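Pantothenate synthetase (Francisella tularensis subsp. tularensis, PDB 3N8H) probably catalyses the ATP-dependent joining of pantoate and beta-alanine to make pantothenate, by way of a pantoyl-adenylate intermediate. Local coordinates at residues D69-P74 / S189-N193; E120-R124 / V250-D254; G228-Q232 / L243-I247. One frame throughout, in Å; residues are numbered along the deposited sequence.

Contact 1: residues D69-P74 / S189-N193. With PRO (proline), chain C.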
ATOM      1  N   ASP A  69      10.607 -10.554  21.451  1.00 40.03           N
ATOM      2  CA  ASP A  69      10.969  -9.166  21.212  1.00 36.98           C
ATOM      3  C   ASP A  69       9.746  -8.259  21.428  1.00 37.91           C
ATOM      4  O   ASP A  69       9.828  -7.243  22.128  1.00 38.10           O
ATOM      5  CB  ASP A  69      11.526  -9.002  19.801  1.00 36.02           C
ATOM      6  CG  ASP A  69      12.007  -7.588  19.528  1.00 41.53           C
ATOM      7  OD1 ASP A  69      12.400  -6.893  20.496  1.00 38.21           O
ATOM      8  OD2 ASP A  69      11.970  -7.171  18.352  1.00 40.60           O
ATOM      9  N   TYR A  70       8.608  -8.640  20.850  1.00 43.01           N
ATOM     10  CA  TYR A  70       7.397  -7.842  20.996  1.00 43.32           C
ATOM     11  C   TYR A  70       6.947  -7.780  22.449  1.00 42.49           C
ATOM     12  O   TYR A  70       6.613  -6.712  22.948  1.00 41.55           O
ATOM     13  CB  TYR A  70       6.275  -8.396  20.124  1.00 39.63           C
ATOM     14  CG  TYR A  70       4.988  -7.598  20.163  1.00 41.22           C
ATOM     15  CD1 TYR A  70       4.894  -6.346  19.549  1.00 41.67           C
ATOM     16  CD2 TYR A  70       3.849  -8.110  20.784  1.00 38.66           C
ATOM     17  CE1 TYR A  70       3.705  -5.620  19.575  1.00 42.34           C
ATOM     18  CE2 TYR A  70       2.655  -7.393  20.811  1.00 43.39           C
ATOM     19  CZ  TYR A  70       2.587  -6.149  20.208  1.00 49.54           C
ATOM     20  OH  TYR A  70       1.403  -5.441  20.236  1.00 56.02           O
ATOM     21  N   GLN A  71       6.933  -8.930  23.120  1.00 41.99           N
ATOM     22  CA  GLN A  71       6.466  -9.002  24.501  1.00 42.06           C
ATOM     23  C   GLN A  71       7.283  -8.108  25.436  1.00 38.75           C
ATOM     24  O   GLN A  71       6.734  -7.436  26.305  1.00 41.87           O
ATOM     25  CB  GLN A  71       6.522 -10.439  25.012  1.00 53.87           C
ATOM     26  CG  GLN A  71       5.731 -11.446  24.209  1.00 67.97           C
ATOM     27  CD  GLN A  71       5.754 -12.817  24.868  1.00 82.09           C
ATOM     28  OE1 GLN A  71       5.416 -12.949  26.046  1.00 88.87           O
ATOM     29  NE2 GLN A  71       6.166 -13.841  24.119  1.00 80.64           N
ATOM     30  N   THR A  72       8.596  -8.104  25.248  1.00 32.09           N
ATOM     31  CA  THR A  72       9.496  -7.352  26.100  1.00 38.46           C
ATOM     32  C   THR A  72       9.791  -5.938  25.607  1.00 33.66           C
ATOM     33  O   THR A  72      10.522  -5.210  26.266  1.00 33.60           O
ATOM     34  CB  THR A  72      10.850  -8.089  26.234  1.00 46.31           C
ATOM     35  OG1 THR A  72      11.424  -8.271  24.926  1.00 46.31           O
ATOM     36  CG2 THR A  72      10.669  -9.458  26.923  1.00 38.72           C
ATOM     37  N   TYR A  73       9.257  -5.544  24.451  1.00 31.60           N
ATOM     38  CA  TYR A  73       9.634  -4.239  23.910  1.00 30.03           C
ATOM     39  C   TYR A  73       9.368  -3.137  24.944  1.00 33.03           C
ATOM     40  O   TYR A  73       8.333  -3.144  25.610  1.00 34.75           O
ATOM     41  CB  TYR A  73       8.891  -3.927  22.607  1.00 33.65           C
ATOM     42  CG  TYR A  73       9.558  -2.765  21.903  1.00 39.19           C
ATOM     43  CD1 TYR A  73      10.721  -2.959  21.171  1.00 35.94           C
ATOM     44  CD2 TYR A  73       9.064  -1.466  22.033  1.00 36.39           C
ATOM     45  CE1 TYR A  73      11.359  -1.900  20.539  1.00 35.19           C
ATOM     46  CE2 TYR A  73       9.693  -0.396  21.405  1.00 36.48           C
ATOM     47  CZ  TYR A  73      10.843  -0.615  20.661  1.00 30.31           C
ATOM     48  OH  TYR A  73      11.471   0.444  20.032  1.00 34.58           O
ATOM     49  N   PRO A  74      10.314  -2.200  25.111  1.00 29.63           N
ATOM     50  CA  PRO A  74      10.133  -1.301  26.269  1.00 31.47           C
ATOM     51  C   PRO A  74       8.876  -0.446  26.201  1.00 38.12           C
ATOM     52  O   PRO A  74       8.492   0.087  25.141  1.00 41.18           O
ATOM     53  CB  PRO A  74      11.396  -0.428  26.241  1.00 39.12           C
ATOM     54  CG  PRO A  74      12.428  -1.301  25.594  1.00 38.12           C
ATOM     55  CD  PRO A  74      11.677  -2.129  24.554  1.00 32.88           C
ATOM     56  N   SER A 189      16.010   2.060  21.872  1.00 32.56           N
ATOM     57  CA  SER A 189      15.040   1.743  22.927  1.00 43.31           C
ATOM     58  C   SER A 189      15.309   0.386  23.573  1.00 41.25           C
ATOM     59  O   SER A 189      15.188   0.236  24.787  1.00 36.28           O
ATOM     60  CB  SER A 189      13.592   1.808  22.405  1.00 37.61           C
ATOM     61  OG  SER A 189      13.279   3.126  21.969  1.00 43.08           O
ATOM     62  N   ARG A 190      15.669  -0.603  22.757  1.00 33.34           N
ATOM     63  CA  ARG A 190      15.963  -1.937  23.269  1.00 37.52           C
ATOM     64  C   ARG A 190      17.155  -1.935  24.240  1.00 31.30           C
ATOM     65  O   ARG A 190      17.308  -2.867  25.045  1.00 30.69           O
ATOM     66  CB  ARG A 190      16.188  -2.929  22.112  1.00 34.23           C
ATOM     67  CG  ARG A 190      14.894  -3.429  21.449  1.00 30.09           C
ATOM     68  CD  ARG A 190      15.212  -4.442  20.319  1.00 38.28           C
ATOM     69  NE  ARG A 190      14.035  -4.802  19.527  1.00 32.55           N
ATOM     70  CZ  ARG A 190      13.608  -4.108  18.473  1.00 36.69           C
ATOM     71  NH1 ARG A 190      14.267  -3.026  18.080  1.00 31.52           N
ATOM     72  NH2 ARG A 190      12.528  -4.492  17.803  1.00 28.89           N
ATOM     73  N   ASN A 191      17.990  -0.894  24.169  1.00 26.17           N
ATOM     74  CA  ASN A 191      19.095  -0.741  25.116  1.00 35.20           C
ATOM     75  C   ASN A 191      18.582  -0.773  26.561  1.00 38.86           C
ATOM     76  O   ASN A 191      19.333  -1.109  27.484  1.00 29.57           O
ATOM     77  CB  ASN A 191      19.848   0.597  24.919  1.00 38.03           C
ATOM     78  CG  ASN A 191      20.749   0.619  23.684  1.00 43.04           C
ATOM     79  OD1 ASN A 191      20.719  -0.286  22.848  1.00 47.02           O
ATOM     80  ND2 ASN A 191      21.554   1.675  23.569  1.00 39.86           N
ATOM     81  N   LYS A 192      17.323  -0.368  26.766  1.00 42.59           N
ATOM     82  CA  LYS A 192      16.781  -0.306  28.131  1.00 46.42           C
ATOM     83  C   LYS A 192      16.629  -1.714  28.705  1.00 45.28           C
ATOM     84  O   LYS A 192      16.456  -1.883  29.904  1.00 44.78           O
ATOM     85  CB  LYS A 192      15.449   0.457  28.187  1.00 45.68           C
ATOM     86  CG  LYS A 192      15.584   1.944  27.842  1.00 57.55           C
ATOM     87  CD  LYS A 192      14.376   2.470  27.082  1.00 62.36           C
ATOM     88  CE  LYS A 192      14.728   3.734  26.299  1.00 63.51           C
ATOM     89  NZ  LYS A 192      13.869   4.866  26.705  1.00 76.85           N
ATOM     90  N   ASN A 193      16.703  -2.715  27.829  1.00 41.92           N
ATOM     91  CA  ASN A 193      16.592  -4.109  28.239  1.00 42.93           C
ATOM     92  C   ASN A 193      17.942  -4.721  28.585  1.00 43.04           C
ATOM     93  O   ASN A 193      18.010  -5.850  29.067  1.00 40.06           O
ATOM     94  CB  ASN A 193      15.874  -4.933  27.164  1.00 44.43           C
ATOM     95  CG  ASN A 193      14.370  -4.687  27.155  1.00 41.08           C
ATOM     96  OD1 ASN A 193      13.817  -4.125  28.110  1.00 34.66           O
ATOM     97  ND2 ASN A 193      13.704  -5.093  26.077  1.00 39.32           N
TER
HETATM   98  N   PRO C 271      12.893   0.118  15.119  1.00 51.27           N
HETATM   99  CA  PRO C 271      11.867  -0.650  14.418  1.00 45.52           C
HETATM  100  C   PRO C 271      11.779  -2.065  14.991  1.00 41.94           C
HETATM  101  O   PRO C 271      12.633  -2.444  15.803  1.00 37.97           O
HETATM  102  CB  PRO C 271      12.390  -0.682  12.981  1.00 46.90           C
HETATM  103  CG  PRO C 271      13.155   0.593  12.846  1.00 56.84           C
HETATM  104  CD  PRO C 271      13.777   0.850  14.195  1.00 48.68           C
HETATM  105  O   HOH W   1      10.997   2.935  20.197  1.00 38.54           O

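Contact 2: residues E120-R124 / V250-D254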
ATOM      1  N   GLU A 120      19.099  -6.427   7.177  1.00 28.91           N
ATOM      2  CA  GLU A 120      17.961  -6.482   8.078  1.00 34.72           C
ATOM      3  C   GLU A 120      16.748  -7.246   7.479  1.00 43.23           C
ATOM      4  O   GLU A 120      16.059  -8.039   8.158  1.00 30.77           O
ATOM      5  CB  GLU A 120      17.615  -5.070   8.485  1.00 35.71           C
ATOM      6  CG  GLU A 120      17.040  -4.932   9.854  1.00 56.89           C
ATOM      7  CD  GLU A 120      17.956  -5.356  11.002  1.00 39.57           C
ATOM      8  OE1 GLU A 120      19.130  -5.793  10.836  1.00 33.68           O
ATOM      9  OE2 GLU A 120      17.443  -5.234  12.110  1.00 39.22           O
ATOM     10  N   GLY A 121      16.514  -7.063   6.189  1.00 41.96           N
ATOM     11  CA  GLY A 121      15.408  -7.748   5.540  1.00 44.94           C
ATOM     12  C   GLY A 121      15.513  -9.268   5.593  1.00 45.58           C
ATOM     13  O   GLY A 121      14.511  -9.980   5.718  1.00 40.02           O
ATOM     14  N   LYS A 122      16.733  -9.773   5.500  1.00 40.21           N
ATOM     15  CA  LYS A 122      16.956 -11.218   5.475  1.00 44.85           C
ATOM     16  C   LYS A 122      16.951 -11.745   6.906  1.00 40.74           C
ATOM     17  O   LYS A 122      16.432 -12.827   7.205  1.00 33.60           O
ATOM     18  CB  LYS A 122      18.305 -11.529   4.810  1.00 47.59           C
ATOM     19  CG  LYS A 122      18.618 -13.004   4.718  1.00 54.12           C
ATOM     20  CD  LYS A 122      19.973 -13.235   4.074  1.00 58.78           C
ATOM     21  CE  LYS A 122      19.823 -13.969   2.755  1.00 66.57           C
ATOM     22  NZ  LYS A 122      21.129 -14.423   2.211  1.00 70.32           N
ATOM     23  N   SER A 123      17.547 -10.940   7.776  1.00 43.52           N
ATOM     24  CA  SER A 123      17.669 -11.220   9.195  1.00 45.56           C
ATOM     25  C   SER A 123      16.291 -11.171   9.872  1.00 40.82           C
ATOM     26  O   SER A 123      16.022 -11.927  10.807  1.00 40.02           O
ATOM     27  CB  SER A 123      18.623 -10.192   9.818  1.00 42.13           C
ATOM     28  OG  SER A 123      19.145 -10.631  11.044  1.00 48.09           O
ATOM     29  N   ARG A 124      15.414 -10.291   9.402  1.00 32.57           N
ATOM     30  CA  ARG A 124      14.078 -10.176  10.004  1.00 37.04           C
ATOM     31  C   ARG A 124      12.967 -10.417   8.976  1.00 46.06           C
ATOM     32  O   ARG A 124      12.373  -9.473   8.440  1.00 37.04           O
ATOM     33  CB  ARG A 124      13.879  -8.823  10.687  1.00 33.83           C
ATOM     34  CG  ARG A 124      14.989  -8.442  11.677  1.00 36.08           C
ATOM     35  CD  ARG A 124      14.659  -7.110  12.360  1.00 34.40           C
ATOM     36  NE  ARG A 124      13.426  -7.186  13.143  1.00 35.19           N
ATOM     37  CZ  ARG A 124      12.901  -6.170  13.813  1.00 36.02           C
ATOM     38  NH1 ARG A 124      13.515  -4.990  13.804  1.00 31.08           N
ATOM     39  NH2 ARG A 124      11.773  -6.345  14.513  1.00 32.42           N
ATOM     40  N   VAL A 250      18.776  -9.257  23.528  1.00 40.54           N
ATOM     41  CA  VAL A 250      18.593  -7.906  23.008  1.00 41.88           C
ATOM     42  C   VAL A 250      19.279  -7.784  21.665  1.00 37.38           C
ATOM     43  O   VAL A 250      20.488  -7.976  21.568  1.00 36.16           O
ATOM     44  CB  VAL A 250      19.138  -6.814  23.999  1.00 40.24           C
ATOM     45  CG1 VAL A 250      18.955  -5.393  23.414  1.00 33.10           C
ATOM     46  CG2 VAL A 250      18.451  -6.932  25.334  1.00 39.56           C
ATOM     47  N   ARG A 251      18.508  -7.460  20.625  1.00 36.00           N
ATOM     48  CA  ARG A 251      19.081  -7.381  19.291  1.00 35.69           C
ATOM     49  C   ARG A 251      19.305  -5.915  18.916  1.00 36.73           C
ATOM     50  O   ARG A 251      18.349  -5.147  18.849  1.00 37.69           O
ATOM     51  CB  ARG A 251      18.183  -8.065  18.260  1.00 35.73           C
ATOM     52  CG  ARG A 251      18.818  -8.258  16.883  1.00 31.57           C
ATOM     53  CD  ARG A 251      17.775  -8.780  15.861  1.00 39.55           C
ATOM     54  NE  ARG A 251      18.387  -8.890  14.549  1.00 32.52           N
ATOM     55  CZ  ARG A 251      18.441  -7.892  13.664  1.00 30.03           C
ATOM     56  NH1 ARG A 251      17.875  -6.739  13.943  1.00 27.86           N
ATOM     57  NH2 ARG A 251      19.047  -8.062  12.495  1.00 30.96           N
ATOM     58  N   LEU A 252      20.564  -5.543  18.696  1.00 32.88           N
ATOM     59  CA  LEU A 252      20.931  -4.174  18.295  1.00 32.81           C
ATOM     60  C   LEU A 252      21.554  -4.119  16.897  1.00 35.66           C
ATOM     61  O   LEU A 252      22.191  -5.084  16.471  1.00 31.74           O
ATOM     62  CB  LEU A 252      21.933  -3.596  19.284  1.00 25.83           C
ATOM     63  CG  LEU A 252      21.447  -3.533  20.737  1.00 38.13           C
ATOM     64  CD1 LEU A 252      22.508  -2.857  21.584  1.00 31.55           C
ATOM     65  CD2 LEU A 252      20.074  -2.823  20.831  1.00 33.05           C
ATOM     66  N   ILE A 253      21.366  -2.989  16.198  1.00 29.79           N
ATOM     67  CA  ILE A 253      21.914  -2.804  14.858  1.00 27.90           C
ATOM     68  C   ILE A 253      22.627  -1.473  14.785  1.00 40.98           C
ATOM     69  O   ILE A 253      22.417  -0.574  15.627  1.00 30.87           O
ATOM     70  CB  ILE A 253      20.827  -2.870  13.733  1.00 30.20           C
ATOM     71  CG1 ILE A 253      20.124  -1.510  13.508  1.00 34.20           C
ATOM     72  CG2 ILE A 253      19.821  -3.977  14.015  1.00 35.65           C
ATOM     73  CD1 ILE A 253      19.035  -1.530  12.430  1.00 33.69           C
ATOM     74  N   ASP A 254      23.473  -1.357  13.772  1.00 36.60           N
ATOM     75  CA  ASP A 254      24.212  -0.133  13.510  1.00 34.34           C
ATOM     76  C   ASP A 254      24.675  -0.067  12.036  1.00 37.79           C
ATOM     77  O   ASP A 254      24.795  -1.081  11.348  1.00 34.46           O
ATOM     78  CB  ASP A 254      25.417  -0.045  14.471  1.00 32.18           C
ATOM     79  CG  ASP A 254      25.962   1.364  14.599  1.00 34.47           C
ATOM     80  OD1 ASP A 254      25.398   2.314  13.963  1.00 37.42           O
ATOM     81  OD2 ASP A 254      26.974   1.526  15.308  1.00 33.90           O
TER

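Contact 3: residues G228-Q232 / L243-I247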
ATOM      1  N   GLY A 228      31.224 -11.928  24.220  1.00 36.26           N
ATOM      2  CA  GLY A 228      30.008 -12.544  24.727  1.00 40.71           C
ATOM      3  C   GLY A 228      28.766 -12.169  23.956  1.00 40.57           C
ATOM      4  O   GLY A 228      27.714 -12.781  24.123  1.00 41.06           O
ATOM      5  N   ALA A 229      28.877 -11.142  23.117  1.00 36.10           N
ATOM      6  CA  ALA A 229      27.824 -10.824  22.160  1.00 32.76           C
ATOM      7  C   ALA A 229      27.770 -11.915  21.069  1.00 41.84           C
ATOM      8  O   ALA A 229      28.731 -12.662  20.902  1.00 38.87           O
ATOM      9  CB  ALA A 229      28.101  -9.469  21.539  1.00 41.60           C
ATOM     10  N   LYS A 230      26.654 -12.013  20.344  1.00 36.74           N
ATOM     11  CA  LYS A 230      26.576 -12.899  19.165  1.00 42.00           C
ATOM     12  C   LYS A 230      26.265 -12.120  17.908  1.00 36.47           C
ATOM     13  O   LYS A 230      25.173 -11.576  17.731  1.00 31.22           O
ATOM     14  CB  LYS A 230      25.562 -14.038  19.338  1.00 39.79           C
ATOM     15  CG  LYS A 230      26.137 -15.237  20.101  1.00 57.34           C
ATOM     16  CD  LYS A 230      25.071 -16.034  20.842  1.00 72.53           C
ATOM     17  CE  LYS A 230      25.702 -17.189  21.626  1.00 81.25           C
ATOM     18  NZ  LYS A 230      25.136 -17.336  23.000  1.00 83.41           N
ATOM     19  N   LEU A 231      27.253 -12.066  17.035  1.00 34.75           N
ATOM     20  CA  LEU A 231      27.130 -11.299  15.815  1.00 42.44           C
ATOM     21  C   LEU A 231      26.106 -11.987  14.886  1.00 40.25           C
ATOM     22  O   LEU A 231      26.168 -13.187  14.663  1.00 45.41           O
ATOM     23  CB  LEU A 231      28.519 -11.160  15.183  1.00 47.79           C
ATOM     24  CG  LEU A 231      28.849 -10.105  14.124  1.00 58.32           C
ATOM     25  CD1 LEU A 231      28.246 -10.495  12.794  1.00 66.12           C
ATOM     26  CD2 LEU A 231      28.413  -8.702  14.541  1.00 51.68           C
ATOM     27  N   GLN A 232      25.130 -11.223  14.405  1.00 39.27           N
ATOM     28  CA  GLN A 232      24.194 -11.691  13.376  1.00 38.12           C
ATOM     29  C   GLN A 232      24.799 -11.560  11.981  1.00 38.63           C
ATOM     30  O   GLN A 232      24.849 -12.527  11.202  1.00 38.05           O
ATOM     31  CB  GLN A 232      22.879 -10.898  13.446  1.00 44.27           C
ATOM     32  CG  GLN A 232      22.050 -11.159  14.685  1.00 51.70           C
ATOM     33  CD  GLN A 232      20.875 -12.099  14.420  1.00 55.01           C
ATOM     34  OE1 GLN A 232      19.851 -11.683  13.861  1.00 46.33           O
ATOM     35  NE2 GLN A 232      21.013 -13.372  14.831  1.00 47.23           N
ATOM     36  N   LEU A 243      25.951  -3.744  10.501  1.00 30.14           N
ATOM     37  CA  LEU A 243      25.994  -4.890  11.413  1.00 35.00           C
ATOM     38  C   LEU A 243      24.778  -4.960  12.322  1.00 34.92           C
ATOM     39  O   LEU A 243      24.024  -3.982  12.465  1.00 31.23           O
ATOM     40  CB  LEU A 243      27.281  -4.907  12.257  1.00 35.51           C
ATOM     41  CG  LEU A 243      27.356  -3.941  13.438  1.00 43.19           C
ATOM     42  CD1 LEU A 243      28.193  -4.571  14.521  1.00 53.22           C
ATOM     43  CD2 LEU A 243      27.979  -2.644  12.976  1.00 45.82           C
ATOM     44  N   ALA A 244      24.610  -6.133  12.926  1.00 30.43           N
ATOM     45  CA  ALA A 244      23.568  -6.404  13.904  1.00 30.41           C
ATOM     46  C   ALA A 244      24.117  -7.519  14.777  1.00 38.03           C
ATOM     47  O   ALA A 244      24.854  -8.412  14.292  1.00 30.00           O
ATOM     48  CB  ALA A 244      22.272  -6.884  13.214  1.00 29.48           C
ATOM     49  N   PHE A 245      23.754  -7.482  16.049  1.00 33.38           N
ATOM     50  CA  PHE A 245      24.232  -8.491  17.002  1.00 32.70           C
ATOM     51  C   PHE A 245      23.262  -8.598  18.159  1.00 33.30           C
ATOM     52  O   PHE A 245      22.467  -7.683  18.392  1.00 34.47           O
ATOM     53  CB  PHE A 245      25.614  -8.113  17.534  1.00 36.92           C
ATOM     54  CG  PHE A 245      25.659  -6.757  18.174  1.00 40.94           C
ATOM     55  CD1 PHE A 245      25.433  -6.612  19.537  1.00 43.15           C
ATOM     56  CD2 PHE A 245      25.912  -5.619  17.409  1.00 36.28           C
ATOM     57  CE1 PHE A 245      25.464  -5.362  20.139  1.00 46.05           C
ATOM     58  CE2 PHE A 245      25.944  -4.353  18.002  1.00 42.00           C
ATOM     59  CZ  PHE A 245      25.718  -4.225  19.369  1.00 43.60           C
ATOM     60  N   TYR A 246      23.329  -9.719  18.879  1.00 37.50           N
ATOM     61  CA  TYR A 246      22.553  -9.909  20.087  1.00 31.16           C
ATOM     62  C   TYR A 246      23.492  -9.780  21.281  1.00 35.21           C
ATOM     63  O   TYR A 246      24.637 -10.218  21.219  1.00 32.08           O
ATOM     64  CB  TYR A 246      21.922 -11.310  20.128  1.00 33.90           C
ATOM     65  CG  TYR A 246      20.575 -11.449  19.451  1.00 31.82           C
ATOM     66  CD1 TYR A 246      19.401 -11.141  20.128  1.00 34.16           C
ATOM     67  CD2 TYR A 246      20.476 -11.896  18.134  1.00 33.16           C
ATOM     68  CE1 TYR A 246      18.167 -11.276  19.511  1.00 37.57           C
ATOM     69  CE2 TYR A 246      19.247 -12.021  17.502  1.00 32.16           C
ATOM     70  CZ  TYR A 246      18.100 -11.714  18.194  1.00 42.58           C
ATOM     71  OH  TYR A 246      16.876 -11.840  17.573  1.00 47.87           O
ATOM     72  N   ILE A 247      23.012  -9.163  22.364  1.00 30.94           N
ATOM     73  CA  ILE A 247      23.632  -9.366  23.670  1.00 30.89           C
ATOM     74  C   ILE A 247      22.513  -9.921  24.540  1.00 38.32           C
ATOM     75  O   ILE A 247      21.476  -9.257  24.738  1.00 37.98           O
ATOM     76  CB  ILE A 247      24.252  -8.079  24.291  1.00 42.53           C
ATOM     77  CG1 ILE A 247      25.222  -7.423  23.309  1.00 43.46           C
ATOM     78  CG2 ILE A 247      24.986  -8.411  25.605  1.00 37.34           C
ATOM     79  CD1 ILE A 247      25.763  -6.101  23.789  1.00 41.65           C
TER

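Contact 1: residues D69-P74 / S189-N193
Asp69 and Arg190 form the charged part of this contact, a two-point salt bridge. The guanidinium meets the carboxylate side-on. Arg190 NE donates to Asp69 OD1 at 2.8 Å, nearly straight at 169°. Arg190 NH2 donates to Asp69 OD2, also at 2.8 Å, on the syn lone pair of that oxygen. The two planes are turned 36° apart. Asp69 reaches the arginine because its CG stands anti to the backbone N (chi1 -176°), although its CB does not point at 189-193. The same guanidinium holds the bound proline: NH1 and NH2 of Arg190 both donate to the proline O, each at 2.9 Å.

Tyr73 covers one face of the guanidinium. Its CE1 sits over the centre of that group, 3.8 Å from Arg190 CZ. The ring is steeply turned, so its edge faces the cation.

Two polar links lie beside these groups. Asn193 ND2 donates to Thr72 O at 3.2 Å, from above the carbonyl plane. A water bridges Tyr73 OH and Ser189 OG; Ser189 OG is also hydrogen-bonded to Ala34 O.

Pro74 packs by van der Waals contact. Its CG lies 3.3 Å from the backbone Ser189 O, and its CB touches the aliphatic Lys192 CD.

Ser189 and Arg190 belong to a predicted ATP site, and Arg190 lines the proline pocket. Asp69 is thus a second-shell residue. Its two bonds fix the rotation of the guanidinium, leaving the NH1 and NH2 edge turned to the ligand.

Contact 2: residues E120-R124 / V250-D254
Arg251 reaches from its strand to Glu120 and Ser123 on the short helix 120-123. Its chain is extended from CG to NE, and Arg251 CG lies anti to the backbone N (chi1 -169°). This carries the guanidinium across to the helix.

Arg251 was modelled in two conformers; in the one described, NE and NH2 have acceptors and NH1 faces Glu120 OE2. NH2 of Arg251 donates to Glu120 OE1 at 2.8 Å, nearly straight at 172°. It also donates to Ser123 OG at 3.0 Å, with the hydroxyl tilted from the guanidinium plane. The modelled separation of NH1 from OE2 is too short to be trusted in detail. NE is taken by Gln232 OE1 on the neighbouring hairpin.

Glu120 OE1 takes two donors, Arg251 NH2 and Tyr233 OH. Arg251 NH2 meets it from above the carboxylate plane, and the two flat groups are 51° apart. Beside OE2 the methyl Ile253 CG2 is a van der Waals neighbour at 3.3 Å.

Arg124 lays its aliphatic part over one face of the Arg251 guanidinium. Arg124 CD is 3.6 Å from Arg251 NH1. The charged end of Arg124 turns elsewhere: NE donates to Asn65 OD1, and NH1 makes a weak hydrogen bond to the bound proline.

Glu120 would offset the positive charge of Arg251 beside Arg124. In this conformer the salt bridge ties the C-terminal sheet to a helix whose following residue, Arg124, lines the proline pocket.

Contact 3: residues G228-Q232 / L243-I247
The Tyr246 ring meets the Gln232 amide at its edge. Gln232 NE2 lies near the ring plane, 3.5 Å from Tyr246 CE2, and the amide stands almost perpendicular to the ring at 85°. Gln232 is bent at chi2 (-102°), which folds its amide back toward the tyrosine, and the amide oxygen is held by Arg251. The Phe245 ring has Ile247 CG1 at its edge, a neighbour on its own strand. Ala229 CB approaches the same ring obliquely, 4.4 Å from Phe245 CD1.

The backbones are joined in antiparallel fashion. Lys230 and Tyr246 are a hydrogen-bonded pair, with two reciprocal bonds. Lys230 N donates to Tyr246 O at 2.8 Å, and Tyr246 N donates to Lys230 O at 2.9 Å. Leu231 and Phe245 follow as a non-hydrogen-bonded pair, with CA atoms 4.2 Å apart. Gln232 N then donates to Ala244 O at 2.8 Å. A weaker CA-H...O contact runs from Phe245 CA to Lys230 O.

Leu231 and Phe245 point to the same face of the sheet. Leu231 CD2 touches Leu243 CD1 at 4.1 Å and also reaches Phe245 CB. Ala229 CB packs on Ile247 CG1. Helix 196-210 covers this apolar side, where Ile205 touches both Ala229 and Phe245. Lys230 and Tyr246 lie on the other face, and the end of the lysine leads away from the strand pair.

The arrangement is a beta hairpin of strands 230-237 and 240-247. With strand 250-257 it makes the three-stranded antiparallel sheet of the C-terminal part of pantothenate synthetase.

Overall arrangement
All three contacts are partly buried, but contact 3 lies farthest from the chain centre. Contacts 1 and 2 sit nearer the ligands and rely on arginine-carboxylate pairs. Contact 3 relies on backbone bonds and apolar side chains. Contacts 2 and 3 share the antiparallel sheet: strand 250-257 pairs with strand 240-247, and contact 3 is nested in the loop closed by contact 2. Contacts 1 and 2 touch where 189-193 packs on strand 250-257. Their arginines, Arg190 and Arg124, converge on the bound proline. Contacts 1 and 3 do not touch; their nearest atoms are about 6 Å apart.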